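Local coordinates for protein aldehyde dehydrogenase (Trypanosoma brucei, PDB 5NNO) that probably oxidises aldehydes with NAD+ as electron acceptor, and here holds NAD together with a benzoxaborole-bearing benzaldehyde, at residues E112-P117 and V459-F464; W127-L132 and I252-Q257. One frame throughout, in Å; residues are numbered along the deposited sequence.

Contact 1 (E112-P117 and V459-F464); sequences ELQYEP and VMRRGF
Glu112 OE1 draws two nitrogens, one from each strand. Gln114 NE2, two residues further along the same strand, donates to Glu112 OE1 at 2.6 Å, nearly along the C-O axis. From the other strand, Arg461 NH2 completes a long salt bridge to Glu112 OE1 at 3.6 Å. The carboxylate and guanidinium planes stand almost perpendicular (85°), which is not the paired, side-by-side geometry of a tight ion pair. At the backbone, Glu112 and Val459 form an antiparallel hydrogen-bonded pair: Val459 N donates to Glu112 O at 2.8 Å, and Glu112 N returns a bond to Val459 O at 2.9 Å. Gln114 CG lies beside its own backbone N (chi1 -49°), and the amide it carries rests on Val459, with Gln114 CD 3.6 Å from Val459 CG2. The Glu112-Val459 pair belongs to the sheet joining strands 110-124 and 454-461, which runs on across the dimer interface: Val459 to Arg461 form a parallel ladder with a strand of the second subunit. Glu409 of that subunit accepts a hydrogen bond from Gln114 NE2, while Asp110 of the same chain as Arg461 forms a salt bridge with its NH1. Two carboxylates thus share the amide nitrogen of Gln114, so the polar cluster probably ties the strand pair to the neighbouring subunit.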
ATOM      1  N   GLU A 112      -1.721 -20.234   6.699  1.00 27.26           N
ATOM      2  CA  GLU A 112      -2.636 -19.841   5.631  1.00 26.72           C
ATOM      3  C   GLU A 112      -2.760 -18.314   5.472  1.00 25.74           C
ATOM      4  O   GLU A 112      -2.759 -17.566   6.458  1.00 25.46           O
ATOM      5  CB  GLU A 112      -4.018 -20.421   5.926  1.00 27.03           C
ATOM      6  CG  GLU A 112      -4.709 -21.096   4.764  1.00 27.27           C
ATOM      7  CD  GLU A 112      -6.132 -21.524   5.118  1.00 27.57           C
ATOM      8  OE1 GLU A 112      -6.888 -20.678   5.647  1.00 27.08           O
ATOM      9  OE2 GLU A 112      -6.497 -22.692   4.855  1.00 28.35           O
ATOM     10  N   LEU A 113      -2.883 -17.877   4.208  1.00 25.28           N
ATOM     11  CA  LEU A 113      -3.167 -16.484   3.866  1.00 24.40           C
ATOM     12  C   LEU A 113      -4.587 -16.380   3.300  1.00 24.18           C
ATOM     13  O   LEU A 113      -4.846 -16.812   2.177  1.00 24.29           O
ATOM     14  CB  LEU A 113      -2.167 -15.977   2.830  1.00 24.08           C
ATOM     15  CG  LEU A 113      -0.742 -15.593   3.243  1.00 24.09           C
ATOM     16  CD1 LEU A 113      -0.225 -16.435   4.398  1.00 24.80           C
ATOM     17  CD2 LEU A 113       0.201 -15.650   2.032  1.00 24.12           C
ATOM     18  N   GLN A 114      -5.507 -15.812   4.076  1.00 23.95           N
ATOM     19  CA  GLN A 114      -6.920 -15.663   3.660  1.00 23.82           C
ATOM     20  C   GLN A 114      -7.148 -14.226   3.205  1.00 23.03           C
ATOM     21  O   GLN A 114      -6.431 -13.323   3.618  1.00 22.64           O
ATOM     22  CB  GLN A 114      -7.870 -16.041   4.822  1.00 24.21           C
ATOM     23  CG  GLN A 114      -7.551 -17.379   5.499  1.00 25.04           C
ATOM     24  CD  GLN A 114      -8.570 -17.820   6.564  1.00 25.52           C
ATOM     25  OE1 GLN A 114      -9.486 -17.075   6.953  1.00 25.23           O
ATOM     26  NE2 GLN A 114      -8.389 -19.043   7.072  1.00 26.32           N
ATOM     27  N   TYR A 115      -8.111 -14.023   2.310  1.00 22.86           N
ATOM     28  CA  TYR A 115      -8.469 -12.680   1.839  1.00 22.20           C
ATOM     29  C   TYR A 115      -9.869 -12.366   2.320  1.00 22.23           C
ATOM     30  O   TYR A 115     -10.792 -13.192   2.169  1.00 22.70           O
ATOM     31  CB  TYR A 115      -8.418 -12.555   0.315  1.00 21.99           C
ATOM     32  CG  TYR A 115      -7.030 -12.581  -0.261  1.00 21.88           C
ATOM     33  CD1 TYR A 115      -6.178 -11.506  -0.125  1.00 21.39           C
ATOM     34  CD2 TYR A 115      -6.566 -13.711  -0.956  1.00 22.37           C
ATOM     35  CE1 TYR A 115      -4.894 -11.547  -0.661  1.00 21.38           C
ATOM     36  CE2 TYR A 115      -5.286 -13.763  -1.492  1.00 22.36           C
ATOM     37  CZ  TYR A 115      -4.453 -12.686  -1.349  1.00 21.86           C
ATOM     38  OH  TYR A 115      -3.191 -12.789  -1.923  1.00 21.94           O
ATOM     39  N   GLU A 116     -10.007 -11.167   2.897  1.00 21.81           N
ATOM     40  CA  GLU A 116     -11.244 -10.727   3.526  1.00 21.88           C
ATOM     41  C   GLU A 116     -11.476  -9.323   3.064  1.00 21.33           C
ATOM     42  O   GLU A 116     -10.502  -8.611   2.848  1.00 20.92           O
ATOM     43  CB  GLU A 116     -11.156 -10.775   5.074  1.00 22.14           C
ATOM     44  CG  GLU A 116     -10.140  -9.841   5.712  1.00 21.78           C
ATOM     45  CD  GLU A 116     -10.224  -9.759   7.234  1.00 22.07           C
ATOM     46  OE1 GLU A 116     -10.702 -10.723   7.917  1.00 22.62           O
ATOM     47  OE2 GLU A 116      -9.765  -8.709   7.755  1.00 21.78           O
ATOM     48  N   PRO A 117     -12.749  -8.918   2.932  1.00 21.39           N
ATOM     49  CA  PRO A 117     -13.094  -7.535   2.614  1.00 20.97           C
ATOM     50  C   PRO A 117     -12.575  -6.494   3.617  1.00 20.72           C
ATOM     51  O   PRO A 117     -12.253  -6.838   4.747  1.00 20.95           O
ATOM     52  CB  PRO A 117     -14.629  -7.549   2.613  1.00 21.31           C
ATOM     53  CG  PRO A 117     -15.011  -8.949   2.335  1.00 21.81           C
ATOM     54  CD  PRO A 117     -13.948  -9.782   2.965  1.00 21.94           C
ATOM     55  N   VAL A 459      -3.131 -16.604   9.088  1.00 23.23           N
ATOM     56  CA  VAL A 459      -3.783 -17.485  10.026  1.00 23.85           C
ATOM     57  C   VAL A 459      -2.792 -18.616  10.273  1.00 24.38           C
ATOM     58  O   VAL A 459      -2.360 -19.266   9.317  1.00 24.31           O
ATOM     59  CB  VAL A 459      -5.065 -18.097   9.429  1.00 23.86           C
ATOM     60  CG1 VAL A 459      -5.729 -19.039  10.444  1.00 24.58           C
ATOM     61  CG2 VAL A 459      -6.012 -16.992   8.968  1.00 23.41           C
ATOM     62  N   MET A 460      -2.458 -18.847  11.556  1.00 25.01           N
ATOM     63  CA  MET A 460      -1.587 -19.956  11.980  1.00 25.72           C
ATOM     64  C   MET A 460      -2.418 -20.870  12.863  1.00 26.37           C
ATOM     65  O   MET A 460      -3.074 -20.414  13.800  1.00 26.56           O
ATOM     66  CB  MET A 460      -0.351 -19.425  12.746  1.00 26.08           C
ATOM     67  CG  MET A 460       0.615 -20.503  13.255  1.00 26.98           C
ATOM     68  SD  MET A 460       2.019 -19.999  14.304  1.00 27.73           S
ATOM     69  CE  MET A 460       3.190 -19.512  13.053  1.00 27.28           C
ATOM     70  N   ARG A 461      -2.376 -22.169  12.582  1.00 26.82           N
ATOM     71  CA  ARG A 461      -3.029 -23.164  13.440  1.00 27.57           C
ATOM     72  C   ARG A 461      -1.945 -24.008  14.095  1.00 28.43           C
ATOM     73  O   ARG A 461      -1.078 -24.527  13.412  1.00 28.57           O
ATOM     74  CB  ARG A 461      -4.043 -24.016  12.650  1.00 27.57           C
ATOM     75  CG  ARG A 461      -5.038 -23.172  11.827  1.00 26.80           C
ATOM     76  CD  ARG A 461      -6.380 -23.845  11.553  1.00 27.06           C
ATOM     77  NE  ARG A 461      -7.257 -22.958  10.770  1.00 26.44           N
ATOM     78  CZ  ARG A 461      -7.227 -22.813   9.423  1.00 25.98           C
ATOM     79  NH1 ARG A 461      -6.383 -23.509   8.642  1.00 26.05           N
ATOM     80  NH2 ARG A 461      -8.053 -21.951   8.825  1.00 25.53           N
ATOM     81  N   ARG A 462      -1.987 -24.087  15.432  1.00 29.10           N
ATOM     82  CA  ARG A 462      -1.134 -24.973  16.221  1.00 30.13           C
ATOM     83  C   ARG A 462      -1.973 -25.942  17.027  1.00 30.87           C
ATOM     84  O   ARG A 462      -3.164 -25.710  17.253  1.00 30.66           O
ATOM     85  CB  ARG A 462      -0.281 -24.185  17.204  1.00 30.50           C
ATOM     86  CG  ARG A 462       0.551 -23.093  16.564  1.00 29.85           C
ATOM     87  CD  ARG A 462       1.697 -22.626  17.435  1.00 30.54           C
ATOM     88  NE  ARG A 462       2.258 -23.699  18.278  1.00 31.77           N
ATOM     89  CZ  ARG A 462       3.418 -24.323  18.096  1.00 32.45           C
ATOM     90  NH1 ARG A 462       4.228 -24.009  17.095  1.00 32.04           N
ATOM     91  NH2 ARG A 462       3.781 -25.291  18.921  1.00 33.64           N
ATOM     92  N   GLY A 463      -1.323 -27.021  17.462  1.00 31.85           N
ATOM     93  CA  GLY A 463      -1.905 -28.007  18.381  1.00 32.77           C
ATOM     94  C   GLY A 463      -1.437 -27.723  19.790  1.00 33.55           C
ATOM     95  O   GLY A 463      -0.683 -26.777  20.018  1.00 33.39           O
ATOM     96  N   PHE A 464      -1.853 -28.557  20.735  1.00 34.50           N
ATOM     97  CA  PHE A 464      -1.440 -28.393  22.148  1.00 35.45           C
ATOM     98  C   PHE A 464      -0.218 -29.232  22.566  1.00 36.61           C
ATOM     99  O   PHE A 464       0.172 -29.193  23.726  1.00 37.56           O
ATOM    100  CB  PHE A 464      -2.625 -28.664  23.086  1.00 35.93           C
ATOM    101  CG  PHE A 464      -3.647 -27.544  23.120  1.00 35.16           C
ATOM    102  CD1 PHE A 464      -3.323 -26.305  23.675  1.00 35.05           C
ATOM    103  CD2 PHE A 464      -4.944 -27.732  22.625  1.00 34.70           C
ATOM    104  CE1 PHE A 464      -4.261 -25.285  23.728  1.00 34.49           C
ATOM    105  CE2 PHE A 464      -5.876 -26.710  22.672  1.00 34.15           C
ATOM    106  CZ  PHE A 464      -5.536 -25.487  23.227  1.00 34.05           C
TER

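Contact 2 (W127-L132 and I252-Q257); sequences WNYPLL and IINAGQ. With NAD (nicotinamide-adenine-dinucleotide), chain C; 92N (4-[(1-oxidanyl-3~{H}-2,1-benzoxaborol-5-yl)oxy]benzaldehyde), chain D.
Asn128, which lines both the NAD and the aldehyde pocket beside the predicted active-site position, reaches across to Gln257. Asn128 ND2 donates to Gln257 O at 2.9 Å, with an N-H...O angle of 162°. Asn254 ND2 donates to the same oxygen, Gln257 O, at 2.7 Å. The two amides come from opposite faces of the carbonyl plane, a double grip that fixes Gln257 O and, through it, the rotation of the Asn128 amide. The CG of Asn128 sits between its backbone N and carbonyl carbon (chi1 63°), which puts Asn128 OD1 3.4 Å from C5N of the nicotinamide. Family comparison suggests that Asn128 is the oxyanion-hole asparagine of aldehyde dehydrogenases; its ND2 lies 3.7 Å from the aldehyde oxygen O of 92N, and Ser259, altered here at the predicted active-site position, gives 92N a backbone hydrogen bond. Tyr129 lays one ring face against the bound aldehyde, its CE2 3.7 Å from 92N C2, while its OH packs 3.4 Å from Asn254 CB and hydrogen-bonds to Thr258. Further toward the cofactor, Trp127 offers NE1 to a pyrophosphate oxygen of NAD, a bond modelled so short that its length is doubtful. At the far end of the indole, CH2 packs against the side chain of Gln257, and Arg67 hydrogen-bonds to both Asn128 O and Asn254 OD1.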
ATOM      1  N   TRP A 127     -12.236  13.136 -15.423  1.00 19.21           N
ATOM      2  CA  TRP A 127     -13.064  13.518 -16.576  1.00 19.61           C
ATOM      3  C   TRP A 127     -12.720  12.902 -17.921  1.00 19.58           C
ATOM      4  O   TRP A 127     -13.616  12.686 -18.704  1.00 19.88           O
ATOM      5  CB  TRP A 127     -13.175  15.044 -16.683  1.00 19.98           C
ATOM      6  CG  TRP A 127     -11.882  15.728 -16.726  1.00 19.84           C
ATOM      7  CD1 TRP A 127     -11.218  16.275 -15.679  1.00 19.74           C
ATOM      8  CD2 TRP A 127     -11.079  15.945 -17.885  1.00 19.85           C
ATOM      9  NE1 TRP A 127     -10.033  16.812 -16.107  1.00 19.69           N
ATOM     10  CE2 TRP A 127      -9.923  16.635 -17.466  1.00 19.76           C
ATOM     11  CE3 TRP A 127     -11.219  15.616 -19.230  1.00 19.99           C
ATOM     12  CZ2 TRP A 127      -8.900  17.012 -18.356  1.00 19.80           C
ATOM     13  CZ3 TRP A 127     -10.203  15.973 -20.118  1.00 20.01           C
ATOM     14  CH2 TRP A 127      -9.057  16.666 -19.670  1.00 19.92           C
ATOM     15  N   ASN A 128     -11.457  12.564 -18.160  1.00 19.27           N
ATOM     16  CA  ASN A 128     -10.982  12.226 -19.530  1.00 19.33           C
ATOM     17  C   ASN A 128     -11.484  10.895 -20.152  1.00 19.38           C
ATOM     18  O   ASN A 128     -11.626  10.778 -21.398  1.00 19.64           O
ATOM     19  CB  ASN A 128      -9.463  12.340 -19.636  1.00 19.09           C
ATOM     20  CG  ASN A 128      -8.725  11.371 -18.738  1.00 18.71           C
ATOM     21  OD1 ASN A 128      -9.211  11.020 -17.662  1.00 18.58           O
ATOM     22  ND2 ASN A 128      -7.535  10.942 -19.170  1.00 18.58           N
ATOM     23  N   TYR A 129     -11.714   9.911 -19.288  1.00 19.17           N
ATOM     24  CA  TYR A 129     -12.383   8.674 -19.629  1.00 19.30           C
ATOM     25  C   TYR A 129     -13.352   8.430 -18.473  1.00 19.32           C
ATOM     26  O   TYR A 129     -13.063   7.655 -17.563  1.00 19.06           O
ATOM     27  CB  TYR A 129     -11.372   7.546 -19.769  1.00 19.07           C
ATOM     28  CG  TYR A 129     -10.420   7.792 -20.904  1.00 19.12           C
ATOM     29  CD1 TYR A 129     -10.745   7.427 -22.231  1.00 19.47           C
ATOM     30  CD2 TYR A 129      -9.218   8.457 -20.692  1.00 18.90           C
ATOM     31  CE1 TYR A 129      -9.880   7.679 -23.279  1.00 19.58           C
ATOM     32  CE2 TYR A 129      -8.335   8.697 -21.740  1.00 19.01           C
ATOM     33  CZ  TYR A 129      -8.668   8.317 -23.032  1.00 19.34           C
ATOM     34  OH  TYR A 129      -7.797   8.572 -24.062  1.00 19.50           O
ATOM     35  N   PRO A 130     -14.512   9.112 -18.506  1.00 19.68           N
ATOM     36  CA  PRO A 130     -15.328   9.239 -17.302  1.00 19.74           C
ATOM     37  C   PRO A 130     -16.025   7.974 -16.818  1.00 19.80           C
ATOM     38  O   PRO A 130     -16.171   7.810 -15.590  1.00 19.68           O
ATOM     39  CB  PRO A 130     -16.341  10.336 -17.651  1.00 20.22           C
ATOM     40  CG  PRO A 130     -16.352  10.413 -19.166  1.00 20.48           C
ATOM     41  CD  PRO A 130     -15.089   9.806 -19.676  1.00 20.11           C
ATOM     42  N   LEU A 131     -16.454   7.099 -17.732  1.00 20.05           N
ATOM     43  CA  LEU A 131     -17.064   5.819 -17.326  1.00 20.18           C
ATOM     44  C   LEU A 131     -16.018   4.792 -16.835  1.00 19.78           C
ATOM     45  O   LEU A 131     -16.085   4.322 -15.690  1.00 19.65           O
ATOM     46  CB  LEU A 131     -17.914   5.227 -18.449  1.00 20.69           C
ATOM     47  CG  LEU A 131     -18.909   4.137 -18.020  1.00 21.03           C
ATOM     48  CD1 LEU A 131     -19.927   4.688 -17.048  1.00 21.25           C
ATOM     49  CD2 LEU A 131     -19.633   3.569 -19.230  1.00 21.59           C
ATOM     50  N   LEU A 132     -15.075   4.458 -17.710  1.00 19.65           N
ATOM     51  CA  LEU A 132     -13.962   3.570 -17.404  1.00 19.35           C
ATOM     52  C   LEU A 132     -13.283   3.856 -16.057  1.00 18.95           C
ATOM     53  O   LEU A 132     -12.982   2.928 -15.307  1.00 18.85           O
ATOM     54  CB  LEU A 132     -12.906   3.672 -18.521  1.00 19.28           C
ATOM     55  CG  LEU A 132     -11.545   2.987 -18.265  1.00 19.01           C
ATOM     56  CD1 LEU A 132     -11.533   1.567 -18.772  1.00 19.27           C
ATOM     57  CD2 LEU A 132     -10.388   3.756 -18.862  1.00 18.84           C
ATOM     58  N   ILE A 252      -3.227  11.287 -30.467  1.00 21.33           N
ATOM     59  CA  ILE A 252      -4.470  11.784 -31.096  1.00 21.62           C
ATOM     60  C   ILE A 252      -5.676  11.497 -30.205  1.00 21.34           C
ATOM     61  O   ILE A 252      -6.523  12.378 -30.004  1.00 21.41           O
ATOM     62  CB  ILE A 252      -4.680  11.223 -32.546  1.00 22.14           C
ATOM     63  CG1 ILE A 252      -3.862  12.052 -33.536  1.00 22.57           C
ATOM     64  CG2 ILE A 252      -6.153  11.273 -32.961  1.00 22.41           C
ATOM     65  CD1 ILE A 252      -3.766  11.492 -34.937  1.00 23.12           C
ATOM     66  N   ILE A 253      -5.753  10.269 -29.694  1.00 21.09           N
ATOM     67  CA  ILE A 253      -6.832   9.861 -28.768  1.00 20.84           C
ATOM     68  C   ILE A 253      -7.046  10.909 -27.643  1.00 20.55           C
ATOM     69  O   ILE A 253      -6.087  11.341 -27.003  1.00 20.31           O
ATOM     70  CB  ILE A 253      -6.613   8.443 -28.153  1.00 20.59           C
ATOM     71  CG1 ILE A 253      -5.257   8.351 -27.423  1.00 20.26           C
ATOM     72  CG2 ILE A 253      -6.776   7.371 -29.223  1.00 20.99           C
ATOM     73  CD1 ILE A 253      -4.878   6.976 -26.884  1.00 20.10           C
ATOM     74  N   ASN A 254      -8.300  11.339 -27.499  1.00 20.69           N
ATOM     75  CA  ASN A 254      -8.751  12.319 -26.499  1.00 20.55           C
ATOM     76  C   ASN A 254      -8.079  13.708 -26.532  1.00 20.66           C
ATOM     77  O   ASN A 254      -8.024  14.410 -25.500  1.00 20.48           O
ATOM     78  CB  ASN A 254      -8.636  11.698 -25.085  1.00 20.08           C
ATOM     79  CG  ASN A 254      -9.728  12.161 -24.150  1.00 20.06           C
ATOM     80  OD1 ASN A 254     -10.900  12.089 -24.474  1.00 20.35           O
ATOM     81  ND2 ASN A 254      -9.341  12.632 -22.978  1.00 19.78           N
ATOM     82  N   ALA A 255      -7.612  14.108 -27.719  1.00 21.01           N
ATOM     83  CA  ALA A 255      -6.747  15.290 -27.915  1.00 21.18           C
ATOM     84  C   ALA A 255      -5.579  15.332 -26.931  1.00 20.80           C
ATOM     85  O   ALA A 255      -5.340  16.351 -26.284  1.00 20.81           O
ATOM     86  CB  ALA A 255      -7.560  16.584 -27.860  1.00 21.52           C
ATOM     87  N   GLY A 256      -4.872  14.203 -26.810  1.00 20.52           N
ATOM     88  CA  GLY A 256      -3.723  14.060 -25.874  1.00 20.20           C
ATOM     89  C   GLY A 256      -4.002  13.870 -24.379  1.00 19.80           C
ATOM     90  O   GLY A 256      -3.083  13.603 -23.589  1.00 19.56           O
ATOM     91  N   GLN A 257      -5.267  13.970 -23.977  1.00 19.77           N
ATOM     92  CA  GLN A 257      -5.643  14.087 -22.569  1.00 19.50           C
ATOM     93  C   GLN A 257      -5.839  12.700 -21.994  1.00 19.17           C
ATOM     94  O   GLN A 257      -6.943  12.265 -21.730  1.00 19.15           O
ATOM     95  CB  GLN A 257      -6.901  14.931 -22.460  1.00 19.74           C
ATOM     96  CG  GLN A 257      -6.648  16.354 -22.919  1.00 20.12           C
ATOM     97  CD  GLN A 257      -7.912  17.114 -23.234  1.00 20.52           C
ATOM     98  OE1 GLN A 257      -8.766  16.658 -24.022  1.00 20.70           O
ATOM     99  NE2 GLN A 257      -8.040  18.294 -22.626  1.00 20.74           N
TER
HETATM  100  PA  NAD C 601      -9.011  16.711 -11.541  1.00 29.84           P
HETATM  101  O1A NAD C 601      -8.429  18.042 -11.106  1.00 27.58           O
HETATM  102  O2A NAD C 601     -10.288  16.611 -12.355  1.00 27.58           O
HETATM  103  O5B NAD C 601      -9.195  15.831 -10.195  1.00 28.34           O
HETATM  104  C5B NAD C 601      -9.877  14.573 -10.161  1.00 26.98           C
HETATM  105  C4B NAD C 601     -10.937  14.532  -9.056  1.00 25.90           C
HETATM  106  O4B NAD C 601     -10.486  15.302  -7.930  1.00 24.95           O
HETATM  107  C3B NAD C 601     -12.309  15.078  -9.471  1.00 25.44           C
HETATM  108  O3B NAD C 601     -13.354  14.148  -9.143  1.00 24.36           O
HETATM  109  C2B NAD C 601     -12.479  16.365  -8.689  1.00 25.01           C
HETATM  110  O2B NAD C 601     -13.831  16.552  -8.257  1.00 24.44           O
HETATM  111  C1B NAD C 601     -11.533  16.173  -7.505  1.00 24.75           C
HETATM  112  N9A NAD C 601     -10.969  17.430  -6.951  1.00 24.01           N
HETATM  113  C8A NAD C 601     -10.501  18.520  -7.603  1.00 24.53           C
HETATM  114  N7A NAD C 601     -10.088  19.470  -6.714  1.00 24.00           N
HETATM  115  C5A NAD C 601     -10.290  18.972  -5.476  1.00 23.10           C
HETATM  116  C6A NAD C 601     -10.084  19.422  -4.084  1.00 22.56           C
HETATM  117  N6A NAD C 601      -9.560  20.628  -3.848  1.00 22.28           N
HETATM  118  N1A NAD C 601     -10.433  18.605  -3.068  1.00 22.55           N
HETATM  119  C2A NAD C 601     -10.962  17.387  -3.291  1.00 23.11           C
HETATM  120  N3A NAD C 601     -11.178  16.911  -4.531  1.00 22.84           N
HETATM  121  C4A NAD C 601     -10.872  17.639  -5.639  1.00 23.32           C
HETATM  122  O3  NAD C 601      -7.852  15.974 -12.371  1.00 25.55           O
HETATM  123  PN  NAD C 601      -7.220  16.733 -13.646  1.00 24.21           P
HETATM  124  O1N NAD C 601      -6.259  17.804 -13.173  1.00 24.88           O
HETATM  125  O2N NAD C 601      -8.332  17.154 -14.569  1.00 21.37           O
HETATM  126  O5D NAD C 601      -6.347  15.529 -14.268  1.00 21.10           O
HETATM  127  C5D NAD C 601      -5.040  15.445 -13.716  1.00 18.32           C
HETATM  128  C4D NAD C 601      -4.323  14.132 -13.918  1.00 16.45           C
HETATM  129  O4D NAD C 601      -5.116  12.949 -13.842  1.00 14.84           O
HETATM  130  C3D NAD C 601      -3.671  14.093 -15.274  1.00 15.90           C
HETATM  131  O3D NAD C 601      -2.431  14.787 -15.178  1.00 15.88           O
HETATM  132  C2D NAD C 601      -3.542  12.608 -15.530  1.00 15.10           C
HETATM  133  O2D NAD C 601      -2.170  12.253 -15.666  1.00 14.45           O
HETATM  134  C1D NAD C 601      -4.223  11.945 -14.321  1.00 14.33           C
HETATM  135  N1N NAD C 601      -4.882  10.702 -14.711  1.00 13.34           N
HETATM  136  C2N NAD C 601      -4.379   9.513 -14.314  1.00 13.06           C
HETATM  137  C3N NAD C 601      -4.980   8.312 -14.715  1.00 12.50           C
HETATM  138  C7N NAD C 601      -4.469   6.961 -14.301  1.00 12.00           C
HETATM  139  O7N NAD C 601      -5.270   6.052 -14.173  1.00 11.81           O
HETATM  140  N7N NAD C 601      -3.169   6.764 -14.082  1.00 11.66           N
HETATM  141  C4N NAD C 601      -6.108   8.372 -15.525  1.00 12.81           C
HETATM  142  C5N NAD C 601      -6.604   9.604 -15.913  1.00 12.52           C
HETATM  143  C6N NAD C 601      -5.969  10.762 -15.495  1.00 13.16           C
HETATM  144  C9  92N D 602      -5.850   1.149 -25.538  1.00 29.76           C
HETATM  145  C7  92N D 602      -7.780  -0.728 -22.997  1.00 28.59           C
HETATM  146  C3  92N D 602      -7.142   4.542 -21.175  1.00 28.66           C
HETATM  147  C4  92N D 602      -7.045   3.327 -20.512  1.00 28.66           C
HETATM  148  C5  92N D 602      -7.424   1.424 -22.020  1.00 29.12           C
HETATM  149  C6  92N D 602      -7.947   0.144 -21.941  1.00 29.14           C
HETATM  150  C1  92N D 602      -5.895   5.625 -19.400  1.00 26.21           C
HETATM  151  C2  92N D 602      -6.579   5.678 -20.616  1.00 27.93           C
HETATM  152  C11 92N D 602      -6.717   1.822 -23.149  1.00 29.46           C
HETATM  153  C12 92N D 602      -6.352   3.245 -19.314  1.00 28.39           C
HETATM  154  O   92N D 602      -5.354   7.955 -19.250  1.00 22.08           O
HETATM  155  C   92N D 602      -5.323   6.835 -18.786  1.00 24.00           C
HETATM  156  C13 92N D 602      -5.785   4.384 -18.767  1.00 28.28           C
HETATM  157  O1  92N D 602      -7.780   2.219 -20.926  1.00 30.04           O
HETATM  158  C10 92N D 602      -6.543   0.947 -24.224  1.00 29.63           C
HETATM  159  C8  92N D 602      -7.082  -0.348 -24.149  1.00 29.55           C
HETATM  160  O3  92N D 602      -5.980  -0.110 -26.255  1.00 29.55           O
HETATM  161  B   92N D 602      -6.683  -1.031 -25.487  1.00 28.37           B
HETATM  162  O2  92N D 602      -6.916  -2.295 -25.898  1.00 28.24           O

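In the fold
Strand 110-124 joins the two contacts: its early part pairs with 459-461 in contact 1, and the loop that follows it carries Trp127 to Leu132 of contact 2. Their centres lie 44 Å apart and their nearest atoms about 21 Å, so they do not touch. The centre of contact 2 lies about 11 Å, that of contact 1 about 34 Å, from the centre of the chain. Contact 2 sits beside NAD and 92N, lining part of both pockets, with the Asn128 side chain about 5 Å from that of Ser259. Contact 1 is away from the annotated sites, on the arm that meets the second subunit; no other protein chain touches the segments of contact 2.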